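Local coordinates for peptidoglycan synthetase penicillin-binding protein 3 (Bifidobacterium adolescentis, PDB 4YE5) that probably binds penicillin and, as a member of the transpeptidase family, is thought to cross-link peptidoglycan in the cell wall, at residues A[292-302]-A[353-363]. Residues are numbered along the deposited sequence; the frame is centred on the assembly and turned at random.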
loop_
_atom_site.group_PDB
_atom_site.type_symbol
_atom_site.label_atom_id
_atom_site.label_comp_id
_atom_site.label_asym_id
_atom_site.label_seq_id
_atom_site.Cartn_x
_atom_site.Cartn_y
_atom_site.Cartn_z
ATOM N N LEU A 292 -9.154 23.278 4.237
ATOM C CA LEU A 292 -8.278 23.318 5.414
ATOM C C LEU A 292 -8.173 24.716 6.004
ATOM O O LEU A 292 -8.270 24.894 7.230
ATOM C CB LEU A 292 -6.866 22.816 5.086
ATOM C CG LEU A 292 -6.691 21.546 4.238
ATOM C CD1 LEU A 292 -5.291 20.994 4.438
ATOM C CD2 LEU A 292 -7.727 20.506 4.550
ATOM N N ALA A 293 -7.957 25.715 5.151
ATOM C CA ALA A 293 -7.767 27.086 5.659
ATOM C C ALA A 293 -9.048 27.652 6.268
ATOM O O ALA A 293 -9.017 28.337 7.305
ATOM C CB ALA A 293 -7.249 28.026 4.552
HETATM N N MSE A 294 -10.170 27.371 5.618
HETATM C CA MSE A 294 -11.478 27.867 6.073
HETATM C C MSE A 294 -11.905 27.214 7.372
HETATM O O MSE A 294 -12.496 27.861 8.242
HETATM C CB MSE A 294 -12.566 27.611 5.019
HETATM C CG MSE A 294 -13.924 28.236 5.377
HETATM SE SE MSE A 294 -15.294 28.031 3.994
HETATM C CE MSE A 294 -14.464 29.124 2.624
ATOM N N SER A 295 -11.643 25.914 7.488
ATOM C CA SER A 295 -11.873 25.228 8.746
ATOM C C SER A 295 -11.166 25.979 9.878
ATOM O O SER A 295 -11.735 26.166 10.974
ATOM C CB SER A 295 -11.384 23.777 8.681
ATOM O OG SER A 295 -12.213 23.016 7.818
ATOM N N GLY A 296 -9.935 26.414 9.604
ATOM C CA GLY A 296 -9.152 27.193 10.560
ATOM C C GLY A 296 -9.835 28.517 10.922
ATOM O O GLY A 296 -9.906 28.894 12.096
HETATM N N MSE A 297 -10.361 29.211 9.915
HETATM C CA MSE A 297 -11.038 30.487 10.132
HETATM C C MSE A 297 -12.243 30.348 11.044
HETATM O O MSE A 297 -12.478 31.187 11.920
HETATM C CB MSE A 297 -11.500 31.096 8.809
HETATM C CG MSE A 297 -10.367 31.471 7.894
HETATM SE SE MSE A 297 -11.084 32.066 6.213
HETATM C CE MSE A 297 -9.404 32.093 5.217
ATOM N N LEU A 298 -13.022 29.295 10.820
ATOM C CA LEU A 298 -14.195 29.040 11.650
ATOM C C LEU A 298 -13.761 28.682 13.061
ATOM O O LEU A 298 -14.269 29.234 14.013
ATOM C CB LEU A 298 -15.039 27.914 11.075
ATOM C CG LEU A 298 -15.612 28.195 9.681
ATOM C CD1 LEU A 298 -16.338 26.953 9.201
ATOM C CD2 LEU A 298 -16.566 29.389 9.720
ATOM N N GLN A 299 -12.817 27.749 13.177
ATOM C CA GLN A 299 -12.340 27.292 14.471
ATOM C C GLN A 299 -11.847 28.441 15.352
ATOM O O GLN A 299 -12.114 28.461 16.557
ATOM C CB GLN A 299 -11.240 26.246 14.310
ATOM C CG GLN A 299 -10.719 25.685 15.626
ATOM C CD GLN A 299 -11.769 24.860 16.358
ATOM O OE1 GLN A 299 -12.619 24.221 15.729
ATOM N NE2 GLN A 299 -11.734 24.898 17.693
ATOM N N LEU A 300 -11.131 29.382 14.740
ATOM C CA LEU A 300 -10.518 30.497 15.452
ATOM C C LEU A 300 -11.529 31.594 15.707
ATOM O O LEU A 300 -11.228 32.570 16.395
ATOM C CB LEU A 300 -9.348 31.065 14.641
ATOM C CG LEU A 300 -8.127 30.148 14.496
ATOM C CD1 LEU A 300 -7.164 30.683 13.428
ATOM C CD2 LEU A 300 -7.429 30.001 15.851
ATOM N N GLY A 301 -12.723 31.446 15.129
ATOM C CA GLY A 301 -13.773 32.436 15.298
ATOM C C GLY A 301 -13.482 33.697 14.501
ATOM O O GLY A 301 -13.958 34.785 14.825
ATOM N N LEU A 302 -12.683 33.555 13.454
ATOM C CA LEU A 302 -12.356 34.697 12.607
ATOM C C LEU A 302 -13.558 35.083 11.782
ATOM O O LEU A 302 -13.817 36.257 11.560
ATOM C CB LEU A 302 -11.163 34.386 11.704
ATOM C CG LEU A 302 -9.854 34.233 12.474
ATOM C CD1 LEU A 302 -8.721 33.955 11.519
ATOM C CD2 LEU A 302 -9.585 35.497 13.312
ATOM N N LYS A 353 -7.380 38.541 8.833
ATOM C CA LYS A 353 -6.906 38.606 10.217
ATOM C C LYS A 353 -6.189 37.326 10.662
ATOM O O LYS A 353 -5.638 37.262 11.761
ATOM C CB LYS A 353 -8.064 38.914 11.175
ATOM C CG LYS A 353 -8.758 40.253 10.939
ATOM C CD LYS A 353 -7.815 41.403 11.199
ATOM C CE LYS A 353 -8.533 42.740 11.116
ATOM N NZ LYS A 353 -7.590 43.856 11.369
HETATM N N MSE A 354 -6.209 36.303 9.820
HETATM C CA MSE A 354 -5.518 35.058 10.134
HETATM C C MSE A 354 -4.005 35.238 10.001
HETATM O O MSE A 354 -3.509 35.502 8.907
HETATM C CB MSE A 354 -5.981 33.958 9.180
HETATM C CG MSE A 354 -5.724 32.552 9.685
HETATM SE SE MSE A 354 -6.543 31.235 8.495
HETATM C CE MSE A 354 -6.372 29.693 9.667
ATOM N N THR A 355 -3.275 35.081 11.103
ATOM C CA THR A 355 -1.828 35.280 11.086
ATOM C C THR A 355 -1.144 34.142 10.361
ATOM O O THR A 355 -1.712 33.058 10.246
ATOM C CB THR A 355 -1.222 35.358 12.510
ATOM O OG1 THR A 355 -1.294 34.070 13.138
ATOM C CG2 THR A 355 -1.935 36.422 13.382
ATOM N N ASN A 356 0.072 34.402 9.873
ATOM C CA ASN A 356 0.928 33.376 9.273
ATOM C C ASN A 356 0.983 32.104 10.122
ATOM O O ASN A 356 0.859 30.992 9.608
ATOM C CB ASN A 356 2.361 33.907 9.105
ATOM C CG ASN A 356 2.541 34.762 7.855
ATOM O OD1 ASN A 356 1.583 35.073 7.155
ATOM N ND2 ASN A 356 3.788 35.139 7.573
ATOM N N GLU A 357 1.165 32.271 11.427
ATOM C CA GLU A 357 1.284 31.123 12.315
ATOM C C GLU A 357 -0.001 30.301 12.338
ATOM O O GLU A 357 0.043 29.074 12.314
ATOM C CB GLU A 357 1.662 31.557 13.736
ATOM C CG GLU A 357 1.862 30.379 14.685
ATOM C CD GLU A 357 2.102 30.801 16.121
ATOM O OE1 GLU A 357 2.080 32.022 16.394
ATOM O OE2 GLU A 357 2.312 29.910 16.977
ATOM N N GLN A 358 -1.143 30.981 12.385
ATOM C CA GLN A 358 -2.433 30.304 12.358
ATOM C C GLN A 358 -2.645 29.576 11.036
ATOM O O GLN A 358 -3.106 28.434 11.018
ATOM C CB GLN A 358 -3.564 31.303 12.592
ATOM C CG GLN A 358 -3.580 31.845 13.991
ATOM C CD GLN A 358 -4.504 33.023 14.127
ATOM O OE1 GLN A 358 -4.749 33.746 13.162
ATOM N NE2 GLN A 358 -5.028 33.227 15.329
ATOM N N ARG A 359 -2.299 30.234 9.929
ATOM C CA ARG A 359 -2.401 29.586 8.618
ATOM C C ARG A 359 -1.595 28.293 8.590
ATOM O O ARG A 359 -2.128 27.241 8.251
ATOM C CB ARG A 359 -1.972 30.536 7.483
ATOM C CG ARG A 359 -2.844 31.780 7.388
ATOM C CD ARG A 359 -2.270 32.865 6.452
ATOM N NE ARG A 359 -3.050 34.102 6.571
ATOM C CZ ARG A 359 -3.295 34.945 5.569
ATOM N NH1 ARG A 359 -2.810 34.699 4.360
ATOM N NH2 ARG A 359 -4.033 36.032 5.777
ATOM N N TYR A 360 -0.315 28.372 8.955
ATOM C CA TYR A 360 0.548 27.191 8.957
ATOM C C TYR A 360 -0.048 26.102 9.863
ATOM O O TYR A 360 -0.111 24.931 9.486
ATOM C CB TYR A 360 1.957 27.548 9.457
ATOM C CG TYR A 360 2.873 26.339 9.524
ATOM C CD1 TYR A 360 3.660 25.974 8.432
ATOM C CD2 TYR A 360 2.927 25.543 10.668
ATOM C CE1 TYR A 360 4.484 24.858 8.479
ATOM C CE2 TYR A 360 3.749 24.426 10.724
ATOM C CZ TYR A 360 4.527 24.093 9.631
ATOM O OH TYR A 360 5.333 22.978 9.690
ATOM N N ASN A 361 -0.463 26.507 11.066
ATOM C CA ASN A 361 -0.952 25.575 12.072
ATOM C C ASN A 361 -2.125 24.756 11.583
ATOM O O ASN A 361 -2.138 23.550 11.742
ATOM C CB ASN A 361 -1.353 26.305 13.356
ATOM C CG ASN A 361 -1.953 25.365 14.388
ATOM O OD1 ASN A 361 -1.232 24.670 15.105
ATOM N ND2 ASN A 361 -3.282 25.337 14.464
ATOM N N PHE A 362 -3.113 25.399 10.973
ATOM C CA PHE A 362 -4.265 24.625 10.529
ATOM C C PHE A 362 -3.986 23.727 9.346
ATOM O O PHE A 362 -4.466 22.604 9.306
ATOM C CB PHE A 362 -5.531 25.470 10.390
ATOM C CG PHE A 362 -6.218 25.681 11.721
ATOM C CD1 PHE A 362 -7.086 24.723 12.228
ATOM C CD2 PHE A 362 -5.928 26.791 12.496
ATOM C CE1 PHE A 362 -7.691 24.903 13.480
ATOM C CE2 PHE A 362 -6.527 26.982 13.738
ATOM C CZ PHE A 362 -7.410 26.039 14.230
ATOM N N ILE A 363 -3.157 24.177 8.419
ATOM C CA ILE A 363 -2.782 23.287 7.328
ATOM C C ILE A 363 -2.005 22.081 7.865
ATOM O O ILE A 363 -2.327 20.931 7.558
ATOM C CB ILE A 363 -2.036 24.049 6.229
ATOM C CG1 ILE A 363 -3.031 25.015 5.564
ATOM C CG2 ILE A 363 -1.451 23.057 5.192
ATOM C CD1 ILE A 363 -2.402 26.182 4.927
#
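L292 opens the contact with CD1, which lies 4.4 Å from I363 CG2. One turn on, G296 has no side chain, so F362 and M354 can reach its backbone. G296 CA sits over one face of the F362 ring, 3.6 Å from the centroid and 16° off the ring normal, a CH-pi contact. The CE of selenomethionine M354 reaches the same CA at 3.8 Å. CG of M354 is anti to the backbone N (chi1 -160°) and the chain runs on extended, which brings SE and CE to helix 290-299. M297 CG meets M354 SE, the two chains crossing at about a right angle. Q299 lays CB and CG against the CZ end of F362. Its amide turns away, and OE1 accepts from D454 N. L300 slides past F362 in the opposite direction, L300 CG 3.6 Å from F362 CE2, while its CD1 rests on the Q358 side chain. T355 N donates to Q358 OE1 (2.9 Å), and Q358 N to T355 OG1, a capping box. After the Schellman turn at G301, L302 sets CD1 on M354 CB. No hydrogen bond crosses the interface. Two transpeptidase-domain helices cross here at a glycine, with loop residue M354 filling in beside it, near a possible SxxK motif.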